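PDB 3C18: nucleotidyltransferase-like protein from Exiguobacterium sibiricum, which is of unproven function but probably binds a nucleotide, and may transfer nucleotidyl groups to a substrate not yet identified. Local coordinates for residues A[11-16]-A[54-59]; A[32-37]-A[88-93]; A[75-80]-A[249-254]; A[166-171]-A[181-186]. All blocks are in the same frame, centred on the assembly; numbering follows the deposited sequence. Where two conformers were deposited one is given.

Contact 1 (A[11-16]-A[54-59]); sequences SEYAAY and TVKHYR
Tyr13 and Lys56 reach toward each other from opposite directions, and the phenol OH meets the ammonium. Their CA atoms are 12.7 Å apart, so the two side chains do all the bridging. Lys56 NZ gives a hydrogen bond of 2.8 Å to Tyr13 OH. The ammonium arrives at the edge of the phenol, near the ring plane. The lysine chain is extended beyond CG, which carries NZ far enough from the strand to find the hydroxyl. Its outer carbons pack closely too: Lys56 CD and CE each lie 3.2 Å from Tyr13 OH. The end of the lysine, from CD to NZ, thus lies alongside the phenol oxygen. This is the tight half of the contact. The other half is loose. Tyr58 brings only its hydroxyl near, with Tyr58 OH 3.6 Å from Tyr13 OH. The three residues are all partly exposed, and the two segments bury just 98 Å² between them. This is a small surface contact within the nucleotidyltransferase-like domain. It ties the end of helix 2-15 to strand 53-60, an outer strand of the chain's mixed sheet. Tyr13 also touches Val44 of strand 40-46 and Leu67 of strand 63-71, and Lys56 pairs with Leu67 through the backbone. Tyr58 and Arg59 pair antiparallel with a strand of the second subunit, so the sheet continues across the interface.

Contact 2 (A[32-37]-A[88-93]); sequences DSLTDQ and VHWVSE
Leu34 is held by Trp90 through its backbone and by His89 through its side chain. The indole Trp90 NE1 donates to Leu34 O at 3.0 Å, with an N-H...O angle of 151°. The oxygen sits at the ring edge, in the plane of the indole, and the donor lies in the carbonyl plane. The side chain of Leu34 crosses that of His89 at about a right angle. Leu34 CD1 makes a CH-pi contact over one imidazole face, 4.0 Å from the centroid of the His89 ring. The other methyl, Leu34 CD2, touches His89 NE2 at 3.7 Å. Leu34 CG stands anti to the backbone N (chi1 -176°), which turns both methyls onto the helix. A phenylalanine in place of Trp90 would probably leave the carbonyl of Leu34 without its indole donor and weaken the hold of the loop on helix 85-93. The second shell shapes the loop. Asp32 OD1 accepts from Leu34 N at 3.1 Å in an Asx turn, and also forms a salt bridge with Arg28. Asp32 O takes the N-H groups of Thr35 and Gln37 from opposite faces. The contact fastens the loop between strands 19-26 and 40-46 to helix 85-93. Trp90 packs on Leu41 and Leu43 of strand 40-46, and both Leu34 and Trp90 touch Val25 of strand 19-26.

Contact 3 (A[75-80]-A[249-254]); sequences LSRWLI and LTELKV
A salt bridge between Arg77 and Glu251 links the nucleotidyltransferase-like domain to the helix-turn-helix domain, two parts far apart in sequence. Arg77 lies on helix 72-81. Glu251 lies in the 3-10 turn that leads into helix 253-265. The arginine grips side-on, with one nitrogen to each carboxylate oxygen. Arg77 NE donates to Glu251 OE2 at 2.9 Å, and Arg77 NH2 to Glu251 OE1 at 3.0 Å. The fork is not flat, because the guanidinium and carboxylate planes are turned 53° apart. Glu251 OE1 is met on its syn side, whereas Glu251 OE2 is met from above the carboxylate plane. The arginine chain is extended from CG to NE and spans most of the distance. Glu251 instead bends at chi2 (-64°), which brings its carboxylate to the NE edge. With Arg77 exposed and Glu251 partly so, this is a surface link between charged ends. A glutamine at the place of Glu251 would probably lose the charge match and one of the two bonds, leaving the guanidinium freer to swing. Each segment also packs on further helices. Leu75 and Leu79 pack on Leu107 of helix 103-110. Leu249 rests on helix 220-231, and Leu252 reaches Leu125 of helix 116-142. Two residues after Glu251, Lys253 NZ bonds to Trp53 O of the second subunit.

Contact 4 (A[166-171]-A[181-186]); sequences LEKGAH and RLDDPD
Lys168 and Asp183 are the closest backbone pair, CA atoms 6.5 Å apart, where two helix ends meet. Helix 146-167 closes in a Schellman motif, with Gly169 at positive phi (94°) and Gly169 N bonded back to Leu166 O. On the other segment, helix 176-183 stops and Asp184 takes the N-cap position of helix 185-195. The contact thus joins neighbouring helix ends within the YgxA-like substrate binding domain. Lys168 is bent at chi2, chi3 and chi4, which folds its chain over the backbone of Asp183. Lys168 CG packs 4.0 Å from Asp183 CB. Nearby, two like charges come close: Glu167 OE1 is 4.2 Å from Asp184 OD2. Lys219 bridges them with a salt bridge to each, which probably offsets their repulsion. Glu167 OE2 also bonds to Ser222. The direct polar link between the segments is modest, a weak hydrogen bond of 3.3 Å from Lys168 NZ to Asp183 O.

Contact 2 is the buried one of the four; contacts 1, 3 and 4 lie at the surface. Contacts 1 and 2 share the nucleotidyltransferase-like domain and touch through His57 and Asp36. Contact 2 adds apolar and ring packing to its hydrogen bond, while contact 1 relies on long polar side chains. Contacts 2 and 3 use successive helices, 85-93 and 72-81, which meet where Val88 packs on Leu79. Contact 3 alone joins two different domains, and does so by paired charges. Contact 4 stays within the substrate binding domain, about 40 Å from contact 1 between centres. Contacts 1 and 3 border the second subunit, which contact 2 touches through Gln37; no other chain touches contact 4.

Contact 1 (A[11-16]-A[54-59])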
loop_
_atom_site.group_PDB
_atom_site.type_symbol
_atom_site.label_atom_id
_atom_site.label_comp_id
_atom_site.label_asym_id
_atom_site.label_seq_id
_atom_site.Cartn_x
_atom_site.Cartn_y
_atom_site.Cartn_z
ATOM N N SER A 11 10.620 6.596 32.020
ATOM C CA SER A 11 10.506 7.790 32.893
ATOM C C SER A 11 10.863 9.082 32.189
ATOM O O SER A 11 10.200 10.085 32.360
ATOM C CB SER A 11 11.307 7.656 34.202
ATOM O OG SER A 11 10.549 6.926 35.160
ATOM N N GLU A 12 11.885 9.034 31.357
ATOM C CA GLU A 12 12.387 10.257 30.711
ATOM C C GLU A 12 11.326 10.758 29.694
ATOM O O GLU A 12 11.219 11.955 29.410
ATOM C CB GLU A 12 13.750 9.991 30.042
ATOM N N TYR A 13 10.513 9.815 29.208
ATOM C CA TYR A 13 9.451 10.090 28.226
ATOM C C TYR A 13 8.276 10.759 28.890
ATOM O O TYR A 13 7.719 11.742 28.371
ATOM C CB TYR A 13 9.016 8.824 27.476
ATOM C CG TYR A 13 10.080 8.330 26.503
ATOM C CD1 TYR A 13 10.154 8.812 25.214
ATOM C CD2 TYR A 13 11.041 7.398 26.902
ATOM C CE1 TYR A 13 11.152 8.352 24.322
ATOM C CE2 TYR A 13 12.028 6.938 26.029
ATOM C CZ TYR A 13 12.082 7.423 24.740
ATOM O OH TYR A 13 13.096 7.001 23.880
ATOM N N ALA A 14 7.910 10.242 30.052
ATOM C CA ALA A 14 6.821 10.812 30.818
ATOM C C ALA A 14 7.167 12.231 31.200
ATOM O O ALA A 14 6.295 13.073 31.350
ATOM C CB ALA A 14 6.523 9.980 32.072
ATOM N N ALA A 15 8.455 12.503 31.303
ATOM C CA ALA A 15 8.940 13.837 31.742
ATOM C C ALA A 15 8.830 14.864 30.620
ATOM O O ALA A 15 8.628 16.055 30.854
ATOM C CB ALA A 15 10.392 13.766 32.241
ATOM N N TYR A 16 9.007 14.404 29.394
ATOM C CA TYR A 16 8.923 15.292 28.218
ATOM C C TYR A 16 7.468 15.706 28.098
ATOM O O TYR A 16 6.563 14.861 28.014
ATOM C CB TYR A 16 9.393 14.601 26.959
ATOM C CG TYR A 16 9.399 15.472 25.724
ATOM C CD1 TYR A 16 10.180 16.603 25.641
ATOM C CD2 TYR A 16 8.662 15.124 24.623
ATOM C CE1 TYR A 16 10.213 17.367 24.476
ATOM C CE2 TYR A 16 8.685 15.872 23.466
ATOM C CZ TYR A 16 9.459 16.985 23.396
ATOM O OH TYR A 16 9.446 17.724 22.232
ATOM N N THR A 54 8.868 5.937 15.091
ATOM C CA THR A 54 10.198 5.290 15.198
ATOM C C THR A 54 10.202 4.223 16.262
ATOM O O THR A 54 9.224 4.055 17.008
ATOM C CB THR A 54 11.390 6.302 15.390
ATOM O OG1 THR A 54 12.655 5.611 15.216
ATOM C CG2 THR A 54 11.325 7.014 16.746
ATOM N N VAL A 55 11.283 3.462 16.275
ATOM C CA VAL A 55 11.438 2.316 17.209
ATOM C C VAL A 55 12.834 2.289 17.823
ATOM O O VAL A 55 13.821 2.620 17.187
ATOM C CB VAL A 55 11.188 0.985 16.543
ATOM C CG1 VAL A 55 11.326 -0.173 17.570
ATOM C CG2 VAL A 55 9.851 0.976 15.819
ATOM N N LYS A 56 12.863 1.906 19.081
ATOM C CA LYS A 56 14.093 1.753 19.869
ATOM C C LYS A 56 14.004 0.401 20.591
ATOM O O LYS A 56 12.938 -0.017 20.981
ATOM C CB LYS A 56 14.189 2.889 20.895
ATOM C CG LYS A 56 14.002 4.280 20.297
ATOM C CD LYS A 56 14.189 5.377 21.336
ATOM C CE LYS A 56 13.783 6.770 20.791
ATOM N NZ LYS A 56 14.279 7.966 21.578
ATOM N N HIS A 57 15.136 -0.276 20.709
ATOM C CA HIS A 57 15.243 -1.606 21.365
ATOM C C HIS A 57 16.225 -1.591 22.522
ATOM O O HIS A 57 17.363 -1.194 22.377
ATOM C CB HIS A 57 15.726 -2.695 20.393
ATOM C CG HIS A 57 14.699 -3.136 19.408
ATOM N ND1 HIS A 57 15.006 -3.927 18.320
ATOM C CD2 HIS A 57 13.381 -2.851 19.310
ATOM C CE1 HIS A 57 13.905 -4.146 17.622
ATOM N NE2 HIS A 57 12.902 -3.521 18.211
ATOM N N TYR A 58 15.748 -2.081 23.652
ATOM C CA TYR A 58 16.479 -2.116 24.906
ATOM C C TYR A 58 16.466 -3.481 25.578
ATOM O O TYR A 58 15.579 -4.294 25.361
ATOM C CB TYR A 58 15.785 -1.182 25.910
ATOM C CG TYR A 58 15.660 0.253 25.459
ATOM C CD1 TYR A 58 16.743 1.127 25.543
ATOM C CD2 TYR A 58 14.452 0.744 24.964
ATOM C CE1 TYR A 58 16.626 2.429 25.134
ATOM C CE2 TYR A 58 14.329 2.056 24.557
ATOM C CZ TYR A 58 15.417 2.883 24.641
ATOM O OH TYR A 58 15.299 4.182 24.242
ATOM N N ARG A 59 17.474 -3.711 26.404
ATOM C CA ARG A 59 17.429 -4.801 27.410
ATOM C C ARG A 59 17.719 -4.184 28.779
ATOM O O ARG A 59 18.679 -3.429 28.972
ATOM C CB ARG A 59 18.376 -5.971 27.127
ATOM C CG ARG A 59 18.030 -7.195 27.983
ATOM C CD ARG A 59 18.846 -8.401 27.591
ATOM N NE ARG A 59 20.252 -8.217 27.871
ATOM C CZ ARG A 59 21.194 -9.069 27.496
ATOM N NH1 ARG A 59 20.870 -10.158 26.828
ATOM N NH2 ARG A 59 22.458 -8.832 27.772
#

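Contact 2 (A[32-37]-A[88-93])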
loop_
_atom_site.group_PDB
_atom_site.type_symbol
_atom_site.label_atom_id
_atom_site.label_comp_id
_atom_site.label_asym_id
_atom_site.label_seq_id
_atom_site.Cartn_x
_atom_site.Cartn_y
_atom_site.Cartn_z
ATOM N N ASP A 32 6.436 -13.529 20.344
ATOM C CA ASP A 32 5.158 -12.899 20.038
ATOM C C ASP A 32 5.377 -11.741 19.082
ATOM O O ASP A 32 6.130 -10.819 19.357
ATOM C CB ASP A 32 4.516 -12.393 21.323
ATOM C CG ASP A 32 3.056 -12.057 21.160
ATOM O OD1 ASP A 32 2.549 -12.145 20.037
ATOM O OD2 ASP A 32 2.409 -11.707 22.169
ATOM N N SER A 33 4.733 -11.819 17.929
ATOM C CA SER A 33 4.839 -10.759 16.905
ATOM C C SER A 33 4.223 -9.465 17.432
ATOM O O SER A 33 4.579 -8.370 17.013
ATOM C CB SER A 33 4.103 -11.164 15.638
ATOM O OG SER A 33 2.746 -11.451 15.950
ATOM N N LEU A 34 3.318 -9.618 18.376
ATOM C CA LEU A 34 2.604 -8.481 18.972
ATOM C C LEU A 34 3.560 -7.515 19.668
ATOM O O LEU A 34 3.312 -6.294 19.768
ATOM C CB LEU A 34 1.573 -8.963 20.013
ATOM C CG LEU A 34 0.700 -7.850 20.617
ATOM C CD1 LEU A 34 -0.311 -7.342 19.558
ATOM C CD2 LEU A 34 -0.019 -8.283 21.894
ATOM N N THR A 35 4.659 -8.080 20.145
ATOM C CA THR A 35 5.623 -7.321 20.949
ATOM C C THR A 35 7.008 -7.377 20.332
ATOM O O THR A 35 8.013 -7.265 21.027
ATOM C CB THR A 35 5.664 -7.810 22.419
ATOM O OG1 THR A 35 5.946 -9.203 22.457
ATOM C CG2 THR A 35 4.348 -7.578 23.097
ATOM N N ASP A 36 7.026 -7.532 19.013
ATOM C CA ASP A 36 8.251 -7.515 18.231
ATOM C C ASP A 36 9.237 -8.595 18.623
ATOM O O ASP A 36 10.443 -8.427 18.475
ATOM C CB ASP A 36 8.954 -6.165 18.398
ATOM C CG ASP A 36 8.371 -5.073 17.500
ATOM O OD1 ASP A 36 7.467 -5.388 16.732
ATOM O OD2 ASP A 36 8.866 -3.925 17.545
ATOM N N GLN A 37 8.715 -9.696 19.143
ATOM C CA GLN A 37 9.561 -10.867 19.550
ATOM C C GLN A 37 10.404 -10.530 20.769
ATOM O O GLN A 37 11.438 -11.167 21.061
ATOM C CB GLN A 37 10.452 -11.368 18.415
ATOM C CG GLN A 37 9.670 -12.160 17.344
ATOM C CD GLN A 37 9.049 -11.255 16.292
ATOM O OE1 GLN A 37 9.613 -10.221 15.939
ATOM N NE2 GLN A 37 7.880 -11.635 15.792
ATOM N N VAL A 88 -4.309 -0.995 17.296
ATOM C CA VAL A 88 -5.644 -1.028 17.907
ATOM C C VAL A 88 -5.556 -1.909 19.140
ATOM O O VAL A 88 -6.022 -1.548 20.213
ATOM C CB VAL A 88 -6.759 -1.549 16.956
ATOM C CG1 VAL A 88 -8.036 -1.838 17.735
ATOM C CG2 VAL A 88 -7.019 -0.560 15.839
ATOM N N HIS A 89 -4.881 -3.035 18.967
ATOM C CA HIS A 89 -4.714 -4.040 20.024
ATOM C C HIS A 89 -3.917 -3.468 21.173
ATOM O O HIS A 89 -4.246 -3.669 22.342
ATOM C CB HIS A 89 -3.972 -5.280 19.495
ATOM C CG HIS A 89 -3.928 -6.419 20.461
ATOM N ND1 HIS A 89 -4.375 -7.682 20.142
ATOM C CD2 HIS A 89 -3.518 -6.484 21.753
ATOM C CE1 HIS A 89 -4.240 -8.478 21.191
ATOM N NE2 HIS A 89 -3.721 -7.776 22.183
ATOM N N TRP A 90 -2.866 -2.733 20.828
ATOM C CA TRP A 90 -2.007 -2.163 21.837
ATOM C C TRP A 90 -2.782 -1.203 22.726
ATOM O O TRP A 90 -2.650 -1.219 23.947
ATOM C CB TRP A 90 -0.829 -1.387 21.234
ATOM C CG TRP A 90 0.189 -2.230 20.570
ATOM C CD1 TRP A 90 0.403 -3.556 20.778
ATOM C CD2 TRP A 90 1.178 -1.803 19.635
ATOM N NE1 TRP A 90 1.431 -3.993 20.016
ATOM C CE2 TRP A 90 1.929 -2.937 19.291
ATOM C CE3 TRP A 90 1.493 -0.578 19.047
ATOM C CZ2 TRP A 90 2.993 -2.888 18.379
ATOM C CZ3 TRP A 90 2.538 -0.534 18.124
ATOM C CH2 TRP A 90 3.285 -1.676 17.818
ATOM N N VAL A 91 -3.537 -0.322 22.093
ATOM C CA VAL A 91 -4.214 0.738 22.833
ATOM C C VAL A 91 -5.328 0.121 23.636
ATOM O O VAL A 91 -5.590 0.542 24.744
ATOM C CB VAL A 91 -4.813 1.825 21.937
ATOM C CG1 VAL A 91 -5.680 2.767 22.768
ATOM C CG2 VAL A 91 -3.692 2.603 21.177
ATOM N N SER A 92 -5.948 -0.920 23.096
ATOM C CA SER A 92 -7.138 -1.454 23.748
ATOM C C SER A 92 -6.825 -2.442 24.868
ATOM O O SER A 92 -7.441 -2.382 25.935
ATOM C CB SER A 92 -8.092 -2.074 22.726
ATOM O OG SER A 92 -7.793 -3.441 22.524
ATOM N N GLU A 93 -5.863 -3.328 24.643
ATOM C CA GLU A 93 -5.525 -4.327 25.649
ATOM C C GLU A 93 -4.370 -3.859 26.527
ATOM O O GLU A 93 -4.098 -4.417 27.582
ATOM C CB GLU A 93 -5.155 -5.656 24.993
ATOM C CG GLU A 93 -6.254 -6.226 24.093
ATOM C CD GLU A 93 -7.581 -6.393 24.813
ATOM O OE1 GLU A 93 -7.628 -7.116 25.824
ATOM O OE2 GLU A 93 -8.583 -5.807 24.358
#

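Contact 3 (A[75-80]-A[249-254])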
loop_
_atom_site.group_PDB
_atom_site.type_symbol
_atom_site.label_atom_id
_atom_site.label_comp_id
_atom_site.label_asym_id
_atom_site.label_seq_id
_atom_site.Cartn_x
_atom_site.Cartn_y
_atom_site.Cartn_z
ATOM N N LEU A 75 -0.908 8.219 14.740
ATOM C CA LEU A 75 -1.697 7.170 15.360
ATOM C C LEU A 75 -3.169 7.384 15.018
ATOM O O LEU A 75 -3.937 6.460 14.718
ATOM C CB LEU A 75 -1.547 7.184 16.892
ATOM C CG LEU A 75 -2.343 6.098 17.628
ATOM C CD1 LEU A 75 -2.001 4.701 17.081
ATOM C CD2 LEU A 75 -2.171 6.184 19.145
ATOM N N SER A 76 -3.564 8.634 15.098
ATOM C CA SER A 76 -4.979 9.024 14.912
ATOM C C SER A 76 -5.418 8.556 13.541
ATOM O O SER A 76 -6.435 7.917 13.358
ATOM C CB SER A 76 -5.109 10.550 15.064
ATOM O OG SER A 76 -6.364 11.004 14.634
ATOM N N ARG A 77 -4.607 8.907 12.574
ATOM C CA ARG A 77 -4.819 8.514 11.192
ATOM C C ARG A 77 -4.872 7.005 11.020
ATOM O O ARG A 77 -5.698 6.515 10.286
ATOM C CB ARG A 77 -3.713 9.046 10.303
ATOM C CG ARG A 77 -3.901 8.690 8.858
ATOM C CD ARG A 77 -2.987 9.505 7.967
ATOM N NE ARG A 77 -3.047 8.993 6.610
ATOM C CZ ARG A 77 -2.541 7.825 6.233
ATOM N NH1 ARG A 77 -1.935 7.037 7.107
ATOM N NH2 ARG A 77 -2.663 7.434 4.982
ATOM N N TRP A 78 -3.987 6.280 11.691
ATOM C CA TRP A 78 -3.994 4.824 11.586
ATOM C C TRP A 78 -5.327 4.294 12.059
ATOM O O TRP A 78 -5.883 3.327 11.525
ATOM C CB TRP A 78 -2.944 4.146 12.466
ATOM C CG TRP A 78 -1.549 4.249 11.961
ATOM C CD1 TRP A 78 -1.164 4.507 10.696
ATOM C CD2 TRP A 78 -0.332 4.013 12.713
ATOM N NE1 TRP A 78 0.207 4.507 10.607
ATOM C CE2 TRP A 78 0.742 4.179 11.820
ATOM C CE3 TRP A 78 -0.062 3.657 14.045
ATOM C CZ2 TRP A 78 2.084 4.039 12.212
ATOM C CZ3 TRP A 78 1.266 3.510 14.438
ATOM C CH2 TRP A 78 2.324 3.702 13.515
ATOM N N LEU A 79 -5.825 4.922 13.105
ATOM C CA LEU A 79 -7.037 4.426 13.762
ATOM C C LEU A 79 -8.248 4.814 12.906
ATOM O O LEU A 79 -9.212 4.068 12.797
ATOM C CB LEU A 79 -7.149 4.963 15.197
ATOM C CG LEU A 79 -6.096 4.502 16.207
ATOM C CD1 LEU A 79 -6.354 5.141 17.541
ATOM C CD2 LEU A 79 -6.083 2.973 16.348
ATOM N N ILE A 80 -8.154 5.980 12.271
ATOM C CA ILE A 80 -9.256 6.505 11.447
ATOM C C ILE A 80 -9.457 5.629 10.228
ATOM O O ILE A 80 -10.578 5.392 9.788
ATOM C CB ILE A 80 -8.999 7.961 10.996
ATOM C CG1 ILE A 80 -9.314 8.914 12.155
ATOM C CG2 ILE A 80 -9.861 8.329 9.794
ATOM C CD1 ILE A 80 -9.034 10.383 11.833
ATOM N N LEU A 249 -10.903 14.654 0.985
ATOM C CA LEU A 249 -10.742 13.602 -0.066
ATOM C C LEU A 249 -9.294 13.174 -0.238
ATOM O O LEU A 249 -8.932 12.462 -1.145
ATOM C CB LEU A 249 -11.283 14.101 -1.393
ATOM C CG LEU A 249 -12.793 14.398 -1.416
ATOM C CD1 LEU A 249 -13.223 14.991 -2.759
ATOM C CD2 LEU A 249 -13.582 13.101 -1.043
ATOM N N THR A 250 -8.466 13.634 0.669
ATOM C CA THR A 250 -7.009 13.386 0.620
ATOM C C THR A 250 -6.669 11.938 0.400
ATOM O O THR A 250 -5.851 11.579 -0.414
ATOM C CB THR A 250 -6.323 13.786 1.948
ATOM O OG1 THR A 250 -6.321 15.211 2.077
ATOM C CG2 THR A 250 -4.880 13.247 2.014
ATOM N N GLU A 251 -7.301 11.097 1.183
ATOM C CA GLU A 251 -7.005 9.649 1.147
ATOM C C GLU A 251 -7.514 8.994 -0.118
ATOM O O GLU A 251 -7.128 7.883 -0.445
ATOM C CB GLU A 251 -7.609 8.935 2.352
ATOM C CG GLU A 251 -7.098 9.443 3.705
ATOM C CD GLU A 251 -5.592 9.195 3.897
ATOM O OE1 GLU A 251 -5.048 8.211 3.346
ATOM O OE2 GLU A 251 -4.971 9.984 4.628
ATOM N N LEU A 252 -8.363 9.710 -0.845
ATOM C CA LEU A 252 -8.971 9.145 -2.041
ATOM C C LEU A 252 -8.327 9.677 -3.297
ATOM O O LEU A 252 -8.687 9.267 -4.384
ATOM C CB LEU A 252 -10.462 9.452 -2.078
ATOM C CG LEU A 252 -11.377 8.647 -1.157
ATOM C CD1 LEU A 252 -12.793 9.269 -1.137
ATOM C CD2 LEU A 252 -11.393 7.193 -1.622
ATOM N N LYS A 253 -7.336 10.556 -3.160
ATOM C CA LYS A 253 -6.727 11.184 -4.357
ATOM C C LYS A 253 -6.328 10.157 -5.402
ATOM O O LYS A 253 -6.566 10.317 -6.598
ATOM C CB LYS A 253 -5.505 12.056 -4.023
ATOM C CG LYS A 253 -5.843 13.354 -3.376
ATOM C CD LYS A 253 -4.605 14.196 -3.063
ATOM C CE LYS A 253 -3.805 14.631 -4.276
ATOM N NZ LYS A 253 -2.810 15.728 -3.897
ATOM N N VAL A 254 -5.753 9.070 -4.942
ATOM C CA VAL A 254 -5.158 8.114 -5.869
ATOM C C VAL A 254 -6.175 7.445 -6.748
ATOM O O VAL A 254 -5.861 6.980 -7.869
ATOM C CB VAL A 254 -4.338 7.047 -5.126
ATOM C CG1 VAL A 254 -4.053 5.861 -6.029
ATOM C CG2 VAL A 254 -3.033 7.671 -4.643
#

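Contact 4 (A[166-171]-A[181-186])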
loop_
_atom_site.group_PDB
_atom_site.type_symbol
_atom_site.label_atom_id
_atom_site.label_comp_id
_atom_site.label_asym_id
_atom_site.label_seq_id
_atom_site.Cartn_x
_atom_site.Cartn_y
_atom_site.Cartn_z
ATOM N N LEU A 166 -17.487 -4.001 6.445
ATOM C CA LEU A 166 -17.707 -2.587 6.797
ATOM C C LEU A 166 -19.187 -2.229 6.668
ATOM O O LEU A 166 -19.755 -1.527 7.482
ATOM C CB LEU A 166 -16.870 -1.679 5.869
ATOM C CG LEU A 166 -15.359 -1.614 6.163
ATOM C CD1 LEU A 166 -14.586 -1.120 4.914
ATOM C CD2 LEU A 166 -15.059 -0.728 7.384
ATOM N N GLU A 167 -19.834 -2.768 5.650
ATOM C CA GLU A 167 -21.224 -2.403 5.376
ATOM C C GLU A 167 -22.097 -2.747 6.549
ATOM O O GLU A 167 -23.096 -2.117 6.774
ATOM C CB GLU A 167 -21.779 -3.092 4.124
ATOM C CG GLU A 167 -21.330 -2.489 2.824
ATOM C CD GLU A 167 -21.869 -3.225 1.616
ATOM O OE1 GLU A 167 -21.913 -4.473 1.659
ATOM O OE2 GLU A 167 -22.197 -2.564 0.596
ATOM N N LYS A 168 -21.696 -3.765 7.290
ATOM C CA LYS A 168 -22.519 -4.309 8.378
ATOM C C LYS A 168 -22.089 -3.657 9.671
ATOM O O LYS A 168 -22.569 -3.991 10.734
ATOM C CB LYS A 168 -22.379 -5.833 8.475
ATOM C CG LYS A 168 -23.020 -6.592 7.320
ATOM C CD LYS A 168 -24.532 -6.474 7.310
ATOM C CE LYS A 168 -25.214 -7.495 8.257
ATOM N NZ LYS A 168 -25.331 -8.931 7.751
ATOM N N GLY A 169 -21.130 -2.752 9.562
ATOM C CA GLY A 169 -20.729 -1.893 10.672
ATOM C C GLY A 169 -19.576 -2.367 11.513
ATOM O O GLY A 169 -19.321 -1.833 12.588
ATOM N N ALA A 170 -18.846 -3.351 11.008
ATOM C CA ALA A 170 -17.677 -3.877 11.719
ATOM C C ALA A 170 -16.360 -3.565 11.047
ATOM O O ALA A 170 -16.267 -3.354 9.840
ATOM C CB ALA A 170 -17.832 -5.385 11.908
ATOM N N HIS A 171 -15.320 -3.532 11.856
ATOM C CA HIS A 171 -13.979 -3.372 11.334
ATOM C C HIS A 171 -13.525 -4.695 10.741
ATOM O O HIS A 171 -13.642 -5.740 11.370
ATOM C CB HIS A 171 -12.991 -3.011 12.421
ATOM C CG HIS A 171 -13.218 -1.672 13.026
ATOM N ND1 HIS A 171 -12.690 -0.522 12.482
ATOM C CD2 HIS A 171 -13.886 -1.300 14.145
ATOM C CE1 HIS A 171 -13.013 0.506 13.250
ATOM N NE2 HIS A 171 -13.732 0.060 14.269
ATOM N N ARG A 181 -18.661 -14.747 6.133
ATOM C CA ARG A 181 -19.480 -15.966 5.970
ATOM C C ARG A 181 -20.918 -15.686 6.370
ATOM O O ARG A 181 -21.876 -16.266 5.832
ATOM C CB ARG A 181 -18.938 -17.121 6.817
ATOM C CG ARG A 181 -19.707 -18.438 6.657
ATOM C CD ARG A 181 -19.227 -19.520 7.648
ATOM N NE ARG A 181 -19.468 -19.144 9.044
ATOM C CZ ARG A 181 -20.534 -19.505 9.754
ATOM N NH1 ARG A 181 -21.479 -20.260 9.214
ATOM N NH2 ARG A 181 -20.652 -19.108 11.011
ATOM N N LEU A 182 -21.061 -14.791 7.322
ATOM C CA LEU A 182 -22.391 -14.415 7.805
ATOM C C LEU A 182 -22.739 -12.958 7.442
ATOM O O LEU A 182 -23.876 -12.651 7.148
ATOM C CB LEU A 182 -22.508 -14.664 9.309
ATOM C CG LEU A 182 -22.599 -16.159 9.652
ATOM C CD1 LEU A 182 -23.058 -16.352 11.097
ATOM C CD2 LEU A 182 -23.544 -16.900 8.666
ATOM N N ASP A 183 -21.740 -12.087 7.422
ATOM C CA ASP A 183 -21.968 -10.658 7.112
ATOM C C ASP A 183 -22.415 -10.431 5.672
ATOM O O ASP A 183 -23.037 -9.411 5.358
ATOM C CB ASP A 183 -20.719 -9.805 7.381
ATOM C CG ASP A 183 -20.440 -9.634 8.851
ATOM O OD1 ASP A 183 -21.204 -10.192 9.682
ATOM O OD2 ASP A 183 -19.443 -8.957 9.172
ATOM N N ASP A 184 -22.043 -11.370 4.802
ATOM C CA ASP A 184 -22.450 -11.348 3.381
ATOM C C ASP A 184 -22.225 -12.693 2.680
ATOM O O ASP A 184 -21.228 -12.896 1.991
ATOM C CB ASP A 184 -21.744 -10.240 2.607
ATOM C CG ASP A 184 -22.513 -9.828 1.342
ATOM O OD1 ASP A 184 -23.169 -10.700 0.723
ATOM O OD2 ASP A 184 -22.454 -8.625 0.973
ATOM N N PRO A 185 -23.161 -13.619 2.857
ATOM C CA PRO A 185 -23.040 -14.975 2.294
ATOM C C PRO A 185 -22.899 -15.014 0.770
ATOM O O PRO A 185 -22.302 -15.929 0.214
ATOM C CB PRO A 185 -24.335 -15.643 2.738
ATOM C CG PRO A 185 -24.782 -14.860 3.964
ATOM C CD PRO A 185 -24.279 -13.486 3.813
ATOM N N ASP A 186 -23.463 -14.023 0.103
ATOM C CA ASP A 186 -23.369 -13.969 -1.349
ATOM C C ASP A 186 -21.909 -13.738 -1.778
ATOM O O ASP A 186 -21.443 -14.263 -2.769
ATOM C CB ASP A 186 -24.226 -12.865 -1.937
ATOM C CG ASP A 186 -25.676 -13.230 -2.016
ATOM O OD1 ASP A 186 -26.031 -14.431 -1.928
ATOM O OD2 ASP A 186 -26.460 -12.290 -2.208
#